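Local coordinates for protein salicylaldehyde dehydrogenase NahF (Pseudomonas putida, PDB 4JZ6) that probably oxidises salicylaldehyde to salicylate with NAD+ as the hydride acceptor, a step in the breakdown of naphthalene, at residues A[378-386]-A[399-407]; A[117-128]-A[167-178]. All coordinates share one frame; numbering follows the deposited sequence.

In the fold
From the N terminus, contact 2 comes first. It pairs helix 111-130 with helix 170-181, closing a loop of 38 residues that carries strands 139-140, 148-154 and 159-162. Helix 170-181 follows strand 159-162 of the six-stranded sheet, so this contact packs an N-terminal helix on a helix of that sheet within the NAD-binding half of the aldehyde dehydrogenase fold, beside bound salicylaldehyde. Only well after that loop has closed does contact 1 open. It joins strands 381-384 and 401-407 across 12 residues without helix or strand, within the seven-stranded sheet of the catalytic half. The two contacts run in series, neither enclosing nor crossing the other, with centres about 31 Å apart.

Contact 1: A[378-386]-A[399-407]; sequences MPATILDHV and GPITVVIRC
R406 NH1 has two carboxylate partners: D384 OD2 lies 2.8 Å from it across the contact, and D315 of helix 311-327 forms a second salt bridge. The grip of D384 is side-on. NH1 meets the syn lone pair of OD2, while R406 NE gives D384 OD1 an almost straight bond of 3.0 Å (N-H...O 171°), and the carboxylate and guanidinium are nearly coplanar. R406 reaches this place because its CG is anti to the carbonyl carbon (chi1 -69°) and the chain then runs extended to NE. Over one face of the guanidinium, toward its rim, lies H385 CE1, 3.2 Å from R406 NE, with the two planes 20° apart. With an alanine here, the buried D384 carboxylate is likely to lose its cross-strand counter-charge, and H385 CE1 the flat group it lies against.

Behind this polar end, strands 381-384 and 401-407 run parallel as neighbours in the seven-stranded sheet of the catalytic domain. Their ladder includes V404 N to L383 O, 2.7 Å, and L383 N to T402 O, 3.0 Å. Beta-branched residues, which favour extended backbone, line both faces, and L383 adds to the one that carries I401 and V403. There L383 CD1 meets I401 CD1 at 4.1 Å, and the long, flexible M378 lays its CE against I401 CB. On the other, I382 CG2 touches V404 CG2 at 3.7 Å, and I382 continues onto F321 of helix 311-327. At the far end P400, the centre of an inverse gamma turn, brings its CG within 3.9 Å of M378 CB. The chemistry is thus divided: backbone bonds and hydrocarbon hold the strands, while paired charges link them to each other and, through D315, to helix 311-327.

Contact 2: A[117-128]-A[167-178]; sequences NVHASANVFREA and GTAVLAARAIAY. With NK (salicylaldehyde), chain B; EDO (1,2-ethanediol), chain G.
N117 OD1 accepts two backbone bonds at once, from A169 N and V170 N, each 3.0 Å away. V170 N lies in the plane of the side-chain carbonyl on a nearly straight path (174°), whereas A169 N comes from above that plane. Asparagine suits the place because its amide oxygen can take both N-H groups while ND2 bonds the backbone oxygen of W113. The first torsion, chi1 -106°, lies away from the staggered positions and carries OD1 to both N-H groups. One turn on, S121 OG folds back beside its own backbone N and gives a bond of 2.6 Å to N117 O, arriving on the opposite face of that carbonyl from S121 N.

V170 is a knob among N117, A120, S121 and V124. Its CG2 presses on A120 CB at 3.5 Å, and its CG1, set between the backbone N and carbonyl carbon (chi1 69°), faces the salicylaldehyde ring, 3.7 Å from CAE. The fit is mutual, for V124 is in turn a knob among V170, A173, A177 and Y178: knobs-into-holes packing of two almost parallel helices whose axes lie 8.4 Å apart. Helix 170-181 is the connection of a beta-alpha-beta crossover, leading from strand 159-162 to its neighbour 186-189 in the NAD-binding domain.

Small residues let the helices come this close. A177 CB stands over the F125 ring in a CH-pi contact, 3.6 Å from the centroid, while I176 CG2 comes to the edge of the same ring. A128 CB meets Y178 CD1 at 3.7 Å, and the tyrosine OH bonds D475. At the pocket G167 lies against the ligand, where a side chain would collide with the salicylaldehyde hydroxyl oxygen OAF.

Contact 1: A[378-386]-A[399-407]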
loop_
_atom_site.group_PDB
_atom_site.type_symbol
_atom_site.label_atom_id
_atom_site.label_comp_id
_atom_site.label_asym_id
_atom_site.label_seq_id
_atom_site.Cartn_x
_atom_site.Cartn_y
_atom_site.Cartn_z
ATOM N N MET A 378 -29.233 -12.358 21.407
ATOM C CA MET A 378 -28.619 -11.691 22.553
ATOM C C MET A 378 -29.344 -10.388 22.849
ATOM O O MET A 378 -29.689 -9.649 21.929
ATOM C CB MET A 378 -27.145 -11.394 22.267
ATOM C CG MET A 378 -26.360 -10.836 23.454
ATOM S SD MET A 378 -24.595 -10.630 23.098
ATOM C CE MET A 378 -23.971 -10.252 24.731
ATOM N N PRO A 379 -29.600 -10.106 24.135
ATOM C CA PRO A 379 -30.137 -8.795 24.512
ATOM C C PRO A 379 -29.047 -7.735 24.443
ATOM O O PRO A 379 -27.866 -8.079 24.515
ATOM C CB PRO A 379 -30.580 -9.002 25.961
ATOM C CG PRO A 379 -29.791 -10.171 26.450
ATOM C CD PRO A 379 -29.589 -11.053 25.266
ATOM N N ALA A 380 -29.434 -6.472 24.287
ATOM C CA ALA A 380 -28.467 -5.384 24.318
ATOM C C ALA A 380 -27.742 -5.405 25.659
ATOM O O ALA A 380 -28.370 -5.363 26.716
ATOM C CB ALA A 380 -29.152 -4.053 24.103
ATOM N N THR A 381 -26.417 -5.488 25.606
ATOM C CA THR A 381 -25.616 -5.697 26.804
ATOM C C THR A 381 -24.519 -4.637 26.965
ATOM O O THR A 381 -23.811 -4.321 26.014
ATOM C CB THR A 381 -24.979 -7.105 26.786
ATOM O OG1 THR A 381 -26.003 -8.097 26.634
ATOM C CG2 THR A 381 -24.217 -7.377 28.067
ATOM N N ILE A 382 -24.394 -4.090 28.170
ATOM C CA ILE A 382 -23.315 -3.156 28.488
ATOM C C ILE A 382 -22.529 -3.648 29.706
ATOM O O ILE A 382 -23.114 -3.956 30.748
ATOM C CB ILE A 382 -23.845 -1.739 28.796
ATOM C CG1 ILE A 382 -24.730 -1.222 27.663
ATOM C CG2 ILE A 382 -22.699 -0.783 29.031
ATOM C CD1 ILE A 382 -25.467 0.048 28.014
ATOM N N LEU A 383 -21.208 -3.731 29.567
ATOM C CA LEU A 383 -20.341 -4.100 30.682
ATOM C C LEU A 383 -19.599 -2.860 31.176
ATOM O O LEU A 383 -19.056 -2.089 30.376
ATOM C CB LEU A 383 -19.351 -5.194 30.274
ATOM C CG LEU A 383 -19.953 -6.490 29.724
ATOM C CD1 LEU A 383 -18.870 -7.480 29.333
ATOM C CD2 LEU A 383 -20.865 -7.096 30.748
ATOM N N ASP A 384 -19.595 -2.665 32.493
ATOM C CA ASP A 384 -18.938 -1.516 33.109
ATOM C C ASP A 384 -17.710 -1.968 33.898
ATOM O O ASP A 384 -17.596 -3.144 34.258
ATOM C CB ASP A 384 -19.908 -0.793 34.043
ATOM C CG ASP A 384 -19.424 0.597 34.432
ATOM O OD1 ASP A 384 -18.277 0.959 34.086
ATOM O OD2 ASP A 384 -20.193 1.325 35.096
ATOM N N HIS A 385 -16.810 -1.025 34.179
ATOM C CA HIS A 385 -15.564 -1.309 34.892
ATOM C C HIS A 385 -14.751 -2.393 34.198
ATOM O O HIS A 385 -14.271 -3.332 34.837
ATOM C CB HIS A 385 -15.830 -1.706 36.342
ATOM C CG HIS A 385 -16.721 -0.755 37.071
ATOM N ND1 HIS A 385 -16.290 0.471 37.527
ATOM C CD2 HIS A 385 -18.027 -0.853 37.430
ATOM C CE1 HIS A 385 -17.286 1.090 38.132
ATOM N NE2 HIS A 385 -18.351 0.308 38.089
ATOM N N VAL A 386 -14.616 -2.261 32.884
ATOM C CA VAL A 386 -13.763 -3.144 32.110
ATOM C C VAL A 386 -12.318 -2.651 32.204
ATOM O O VAL A 386 -12.052 -1.451 32.135
ATOM C CB VAL A 386 -14.244 -3.226 30.650
ATOM C CG1 VAL A 386 -13.213 -3.903 29.769
ATOM C CG2 VAL A 386 -15.572 -3.965 30.596
ATOM N N GLY A 399 -21.295 -7.964 17.982
ATOM C CA GLY A 399 -22.590 -8.190 18.598
ATOM C C GLY A 399 -23.150 -6.986 19.329
ATOM O O GLY A 399 -22.469 -5.969 19.473
ATOM N N PRO A 400 -24.412 -7.096 19.780
ATOM C CA PRO A 400 -25.106 -6.063 20.556
ATOM C C PRO A 400 -24.582 -6.003 21.994
ATOM O O PRO A 400 -25.349 -6.089 22.960
ATOM C CB PRO A 400 -26.559 -6.539 20.542
ATOM C CG PRO A 400 -26.457 -8.026 20.448
ATOM C CD PRO A 400 -25.264 -8.280 19.555
ATOM N N ILE A 401 -23.267 -5.869 22.118
ATOM C CA ILE A 401 -22.614 -5.728 23.409
ATOM C C ILE A 401 -21.543 -4.652 23.269
ATOM O O ILE A 401 -20.990 -4.463 22.184
ATOM C CB ILE A 401 -21.996 -7.065 23.885
ATOM C CG1 ILE A 401 -21.401 -6.923 25.287
ATOM C CG2 ILE A 401 -20.959 -7.563 22.899
ATOM C CD1 ILE A 401 -20.809 -8.206 25.844
ATOM N N THR A 402 -21.282 -3.927 24.353
ATOM C CA THR A 402 -20.263 -2.887 24.353
ATOM C C THR A 402 -19.722 -2.672 25.773
ATOM O O THR A 402 -20.394 -3.002 26.760
ATOM C CB THR A 402 -20.805 -1.573 23.747
ATOM O OG1 THR A 402 -19.711 -0.727 23.372
ATOM C CG2 THR A 402 -21.713 -0.847 24.732
ATOM N N VAL A 403 -18.504 -2.134 25.873
ATOM C CA VAL A 403 -17.830 -2.010 27.166
ATOM C C VAL A 403 -17.510 -0.572 27.580
ATOM O O VAL A 403 -17.206 0.286 26.745
ATOM C CB VAL A 403 -16.530 -2.845 27.222
ATOM C CG1 VAL A 403 -16.822 -4.299 26.906
ATOM C CG2 VAL A 403 -15.486 -2.289 26.272
ATOM N N VAL A 404 -17.589 -0.323 28.884
ATOM C CA VAL A 404 -17.242 0.973 29.448
ATOM C C VAL A 404 -15.895 0.900 30.159
ATOM O O VAL A 404 -15.715 0.109 31.087
ATOM C CB VAL A 404 -18.299 1.456 30.459
ATOM C CG1 VAL A 404 -18.064 2.906 30.812
ATOM C CG2 VAL A 404 -19.692 1.274 29.894
ATOM N N ILE A 405 -14.946 1.718 29.711
ATOM C CA ILE A 405 -13.683 1.862 30.420
ATOM C C ILE A 405 -13.620 3.251 31.034
ATOM O O ILE A 405 -13.712 4.256 30.331
ATOM C CB ILE A 405 -12.478 1.673 29.494
ATOM C CG1 ILE A 405 -12.624 0.377 28.692
ATOM C CG2 ILE A 405 -11.201 1.663 30.310
ATOM C CD1 ILE A 405 -11.689 0.284 27.509
ATOM N N ARG A 406 -13.491 3.302 32.353
ATOM C CA ARG A 406 -13.432 4.573 33.052
ATOM C C ARG A 406 -11.993 5.063 33.099
ATOM O O ARG A 406 -11.056 4.263 33.144
ATOM C CB ARG A 406 -14.001 4.430 34.461
ATOM C CG ARG A 406 -15.497 4.184 34.486
ATOM C CD ARG A 406 -15.940 3.520 35.772
ATOM N NE ARG A 406 -17.380 3.291 35.787
ATOM C CZ ARG A 406 -18.240 3.954 36.553
ATOM N NH1 ARG A 406 -19.535 3.670 36.488
ATOM N NH2 ARG A 406 -17.810 4.890 37.392
ATOM N N CYS A 407 -11.820 6.381 33.080
ATOM C CA CYS A 407 -10.488 6.972 33.095
ATOM C C CYS A 407 -10.485 8.293 33.836
ATOM O O CYS A 407 -11.538 8.879 34.087
ATOM C CB CYS A 407 -9.978 7.190 31.671
ATOM S SG CYS A 407 -10.841 8.491 30.745
HETATM O O HOH W 1 -12.944 0.925 33.754
#

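Contact 2: A[117-128]-A[167-178]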
loop_
_atom_site.group_PDB
_atom_site.type_symbol
_atom_site.label_atom_id
_atom_site.label_comp_id
_atom_site.label_asym_id
_atom_site.label_seq_id
_atom_site.Cartn_x
_atom_site.Cartn_y
_atom_site.Cartn_z
ATOM N N ASN A 117 -28.188 0.979 3.554
ATOM C CA ASN A 117 -27.241 0.274 2.696
ATOM C C ASN A 117 -27.482 0.586 1.234
ATOM O O ASN A 117 -26.544 0.761 0.459
ATOM C CB ASN A 117 -27.310 -1.236 2.923
ATOM C CG ASN A 117 -26.125 -1.758 3.706
ATOM O OD1 ASN A 117 -25.067 -2.055 3.139
ATOM N ND2 ASN A 117 -26.289 -1.866 5.017
ATOM N N VAL A 118 -28.751 0.668 0.863
ATOM C CA VAL A 118 -29.099 0.987 -0.511
ATOM C C VAL A 118 -28.694 2.417 -0.862
ATOM O O VAL A 118 -27.960 2.633 -1.832
ATOM C CB VAL A 118 -30.589 0.752 -0.779
ATOM C CG1 VAL A 118 -30.925 1.044 -2.231
ATOM C CG2 VAL A 118 -30.937 -0.674 -0.452
ATOM N N HIS A 119 -29.167 3.378 -0.071
ATOM C CA HIS A 119 -28.803 4.783 -0.261
ATOM C C HIS A 119 -27.293 4.941 -0.397
ATOM O O HIS A 119 -26.809 5.571 -1.340
ATOM C CB HIS A 119 -29.303 5.637 0.906
ATOM C CG HIS A 119 -30.788 5.828 0.921
ATOM N ND1 HIS A 119 -31.536 5.967 -0.229
ATOM C CD2 HIS A 119 -31.665 5.900 1.953
ATOM C CE1 HIS A 119 -32.809 6.114 0.093
ATOM N NE2 HIS A 119 -32.915 6.077 1.407
ATOM N N ALA A 120 -26.564 4.344 0.544
ATOM C CA ALA A 120 -25.104 4.402 0.572
ATOM C C ALA A 120 -24.478 3.774 -0.662
ATOM O O ALA A 120 -23.510 4.304 -1.207
ATOM C CB ALA A 120 -24.568 3.741 1.830
ATOM N N SER A 121 -25.030 2.644 -1.094
ATOM C CA SER A 121 -24.556 1.975 -2.302
ATOM C C SER A 121 -24.756 2.839 -3.542
ATOM O O SER A 121 -23.838 3.002 -4.352
ATOM C CB SER A 121 -25.263 0.636 -2.492
ATOM O OG SER A 121 -24.979 -0.238 -1.420
ATOM N N ALA A 122 -25.961 3.386 -3.683
ATOM C CA ALA A 122 -26.286 4.235 -4.819
ATOM C C ALA A 122 -25.381 5.457 -4.811
ATOM O O ALA A 122 -24.890 5.891 -5.858
ATOM C CB ALA A 122 -27.743 4.651 -4.778
ATOM N N ASN A 123 -25.146 6.005 -3.625
ATOM C CA ASN A 123 -24.309 7.187 -3.526
ATOM C C ASN A 123 -22.844 6.902 -3.863
ATOM O O ASN A 123 -22.179 7.725 -4.484
ATOM C CB ASN A 123 -24.444 7.861 -2.163
ATOM C CG ASN A 123 -23.922 9.282 -2.179
ATOM O OD1 ASN A 123 -22.786 9.546 -1.784
ATOM N ND2 ASN A 123 -24.742 10.205 -2.669
ATOM N N VAL A 124 -22.347 5.734 -3.462
ATOM C CA VAL A 124 -20.997 5.325 -3.835
ATOM C C VAL A 124 -20.859 5.323 -5.351
ATOM O O VAL A 124 -19.919 5.906 -5.895
ATOM C CB VAL A 124 -20.640 3.919 -3.305
ATOM C CG1 VAL A 124 -19.339 3.441 -3.917
ATOM C CG2 VAL A 124 -20.521 3.934 -1.801
ATOM N N PHE A 125 -21.807 4.681 -6.031
ATOM C CA PHE A 125 -21.798 4.637 -7.489
ATOM C C PHE A 125 -21.886 6.024 -8.110
ATOM O O PHE A 125 -21.282 6.271 -9.148
ATOM C CB PHE A 125 -22.909 3.724 -8.030
ATOM C CG PHE A 125 -22.510 2.278 -8.106
ATOM C CD1 PHE A 125 -21.790 1.803 -9.189
ATOM C CD2 PHE A 125 -22.831 1.398 -7.080
ATOM C CE1 PHE A 125 -21.402 0.474 -9.254
ATOM C CE2 PHE A 125 -22.443 0.067 -7.139
ATOM C CZ PHE A 125 -21.728 -0.393 -8.229
ATOM N N ARG A 126 -22.627 6.933 -7.488
ATOM C CA ARG A 126 -22.701 8.289 -8.022
ATOM C C ARG A 126 -21.408 9.058 -7.785
ATOM O O ARG A 126 -20.937 9.778 -8.665
ATOM C CB ARG A 126 -23.888 9.046 -7.449
ATOM C CG ARG A 126 -25.199 8.475 -7.901
ATOM C CD ARG A 126 -26.319 9.458 -7.746
ATOM N NE ARG A 126 -27.537 8.910 -8.326
ATOM C CZ ARG A 126 -28.459 8.250 -7.637
ATOM N NH1 ARG A 126 -28.310 8.068 -6.330
ATOM N NH2 ARG A 126 -29.532 7.780 -8.253
ATOM N N GLU A 127 -20.833 8.895 -6.598
ATOM C CA GLU A 127 -19.566 9.531 -6.272
ATOM C C GLU A 127 -18.497 9.009 -7.211
ATOM O O GLU A 127 -17.710 9.783 -7.765
ATOM C CB GLU A 127 -19.171 9.239 -4.827
ATOM C CG GLU A 127 -17.976 10.045 -4.344
ATOM C CD GLU A 127 -18.297 11.525 -4.192
ATOM O OE1 GLU A 127 -17.353 12.346 -4.256
ATOM O OE2 GLU A 127 -19.490 11.868 -4.007
ATOM N N ALA A 128 -18.470 7.691 -7.391
ATOM C CA ALA A 128 -17.519 7.081 -8.310
ATOM C C ALA A 128 -17.741 7.641 -9.713
ATOM O O ALA A 128 -16.796 8.067 -10.380
ATOM C CB ALA A 128 -17.655 5.567 -8.300
ATOM N N GLY A 167 -22.056 -4.780 6.061
ATOM C CA GLY A 167 -22.442 -3.662 5.219
ATOM C C GLY A 167 -22.804 -4.261 3.875
ATOM O O GLY A 167 -22.192 -3.958 2.850
ATOM N N THR A 168 -23.824 -5.112 3.907
ATOM C CA THR A 168 -24.121 -6.078 2.856
ATOM C C THR A 168 -24.086 -5.518 1.442
ATOM O O THR A 168 -23.544 -6.145 0.531
ATOM C CB THR A 168 -25.492 -6.712 3.091
ATOM O OG1 THR A 168 -25.678 -6.935 4.494
ATOM C CG2 THR A 168 -25.577 -8.020 2.371
ATOM N N ALA A 169 -24.653 -4.331 1.268
ATOM C CA ALA A 169 -24.734 -3.717 -0.046
ATOM C C ALA A 169 -23.599 -2.735 -0.292
ATOM O O ALA A 169 -22.923 -2.809 -1.316
ATOM C CB ALA A 169 -26.069 -3.030 -0.216
ATOM N N VAL A 170 -23.391 -1.812 0.643
ATOM C CA VAL A 170 -22.438 -0.729 0.420
ATOM C C VAL A 170 -20.985 -1.220 0.315
ATOM O O VAL A 170 -20.187 -0.653 -0.436
ATOM C CB VAL A 170 -22.590 0.403 1.467
ATOM C CG1 VAL A 170 -22.142 -0.064 2.843
ATOM C CG2 VAL A 170 -21.827 1.654 1.026
ATOM N N LEU A 171 -20.656 -2.288 1.039
ATOM C CA LEU A 171 -19.306 -2.846 1.000
ATOM C C LEU A 171 -19.007 -3.513 -0.343
ATOM O O LEU A 171 -17.871 -3.521 -0.815
ATOM C CB LEU A 171 -19.087 -3.825 2.152
ATOM C CG LEU A 171 -19.167 -3.190 3.541
ATOM C CD1 LEU A 171 -18.730 -4.176 4.614
ATOM C CD2 LEU A 171 -18.334 -1.933 3.588
ATOM N N ALA A 172 -20.036 -4.077 -0.955
ATOM C CA ALA A 172 -19.905 -4.587 -2.307
ATOM C C ALA A 172 -19.777 -3.418 -3.273
ATOM O O ALA A 172 -18.874 -3.389 -4.110
ATOM C CB ALA A 172 -21.111 -5.462 -2.677
ATOM N N ALA A 173 -20.688 -2.454 -3.141
ATOM C CA ALA A 173 -20.750 -1.301 -4.037
ATOM C C ALA A 173 -19.410 -0.591 -4.146
ATOM O O ALA A 173 -18.920 -0.341 -5.247
ATOM C CB ALA A 173 -21.817 -0.334 -3.571
ATOM N N ARG A 174 -18.824 -0.283 -2.995
ATOM C CA ARG A 174 -17.524 0.368 -2.928
ATOM C C ARG A 174 -16.459 -0.459 -3.665
ATOM O O ARG A 174 -15.608 0.096 -4.363
ATOM C CB ARG A 174 -17.139 0.632 -1.459
ATOM C CG ARG A 174 -16.036 -0.268 -0.906
ATOM C CD ARG A 174 -16.345 -0.872 0.453
ATOM N NE ARG A 174 -16.009 -0.005 1.577
ATOM C CZ ARG A 174 -15.427 -0.426 2.700
ATOM N NH1 ARG A 174 -15.091 -1.703 2.856
ATOM N NH2 ARG A 174 -15.178 0.434 3.674
ATOM N N ALA A 175 -16.536 -1.786 -3.545
ATOM C CA ALA A 175 -15.523 -2.672 -4.112
ATOM C C ALA A 175 -15.758 -2.944 -5.598
ATOM O O ALA A 175 -15.021 -3.706 -6.229
ATOM C CB ALA A 175 -15.468 -3.975 -3.333
ATOM N N ILE A 176 -16.788 -2.317 -6.156
ATOM C CA ILE A 176 -17.087 -2.452 -7.575
ATOM C C ILE A 176 -17.024 -1.090 -8.249
ATOM O O ILE A 176 -16.267 -0.894 -9.200
ATOM C CB ILE A 176 -18.490 -3.051 -7.793
ATOM C CG1 ILE A 176 -18.568 -4.443 -7.164
ATOM C CG2 ILE A 176 -18.837 -3.096 -9.274
ATOM C CD1 ILE A 176 -19.944 -5.055 -7.192
ATOM N N ALA A 177 -17.817 -0.154 -7.734
ATOM C CA ALA A 177 -17.937 1.180 -8.318
ATOM C C ALA A 177 -16.586 1.817 -8.570
ATOM O O ALA A 177 -16.311 2.295 -9.672
ATOM C CB ALA A 177 -18.771 2.084 -7.421
ATOM N N TYR A 178 -15.745 1.817 -7.543
ATOM C CA TYR A 178 -14.455 2.487 -7.640
ATOM C C TYR A 178 -13.496 1.817 -8.633
ATOM O O TYR A 178 -12.963 2.493 -9.515
ATOM C CB TYR A 178 -13.832 2.683 -6.256
ATOM C CG TYR A 178 -14.570 3.697 -5.406
ATOM C CD1 TYR A 178 -14.903 4.953 -5.913
ATOM C CD2 TYR A 178 -14.939 3.400 -4.096
ATOM C CE1 TYR A 178 -15.572 5.886 -5.130
ATOM C CE2 TYR A 178 -15.609 4.328 -3.307
ATOM C CZ TYR A 178 -15.923 5.566 -3.827
ATOM O OH TYR A 178 -16.596 6.479 -3.041
HETATM O OAH NK B . -17.808 -1.603 9.390
HETATM C CAD NK B . -18.339 -1.992 8.369
HETATM C CAA NK B . -18.893 -0.940 7.489
HETATM C CAC NK B . -18.134 0.163 7.103
HETATM C CAG NK B . -18.706 1.126 6.277
HETATM C CAI NK B . -20.016 1.002 5.856
HETATM C CAE NK B . -20.772 -0.088 6.246
HETATM C CAB NK B . -20.210 -1.064 7.068
HETATM O OAF NK B . -20.920 -2.166 7.483
HETATM C C1 EDO G . -22.161 7.940 1.677
HETATM O O1 EDO G . -22.271 9.287 1.193
HETATM C C2 EDO G . -22.084 6.963 0.506
HETATM O O2 EDO G . -21.860 5.632 0.989
#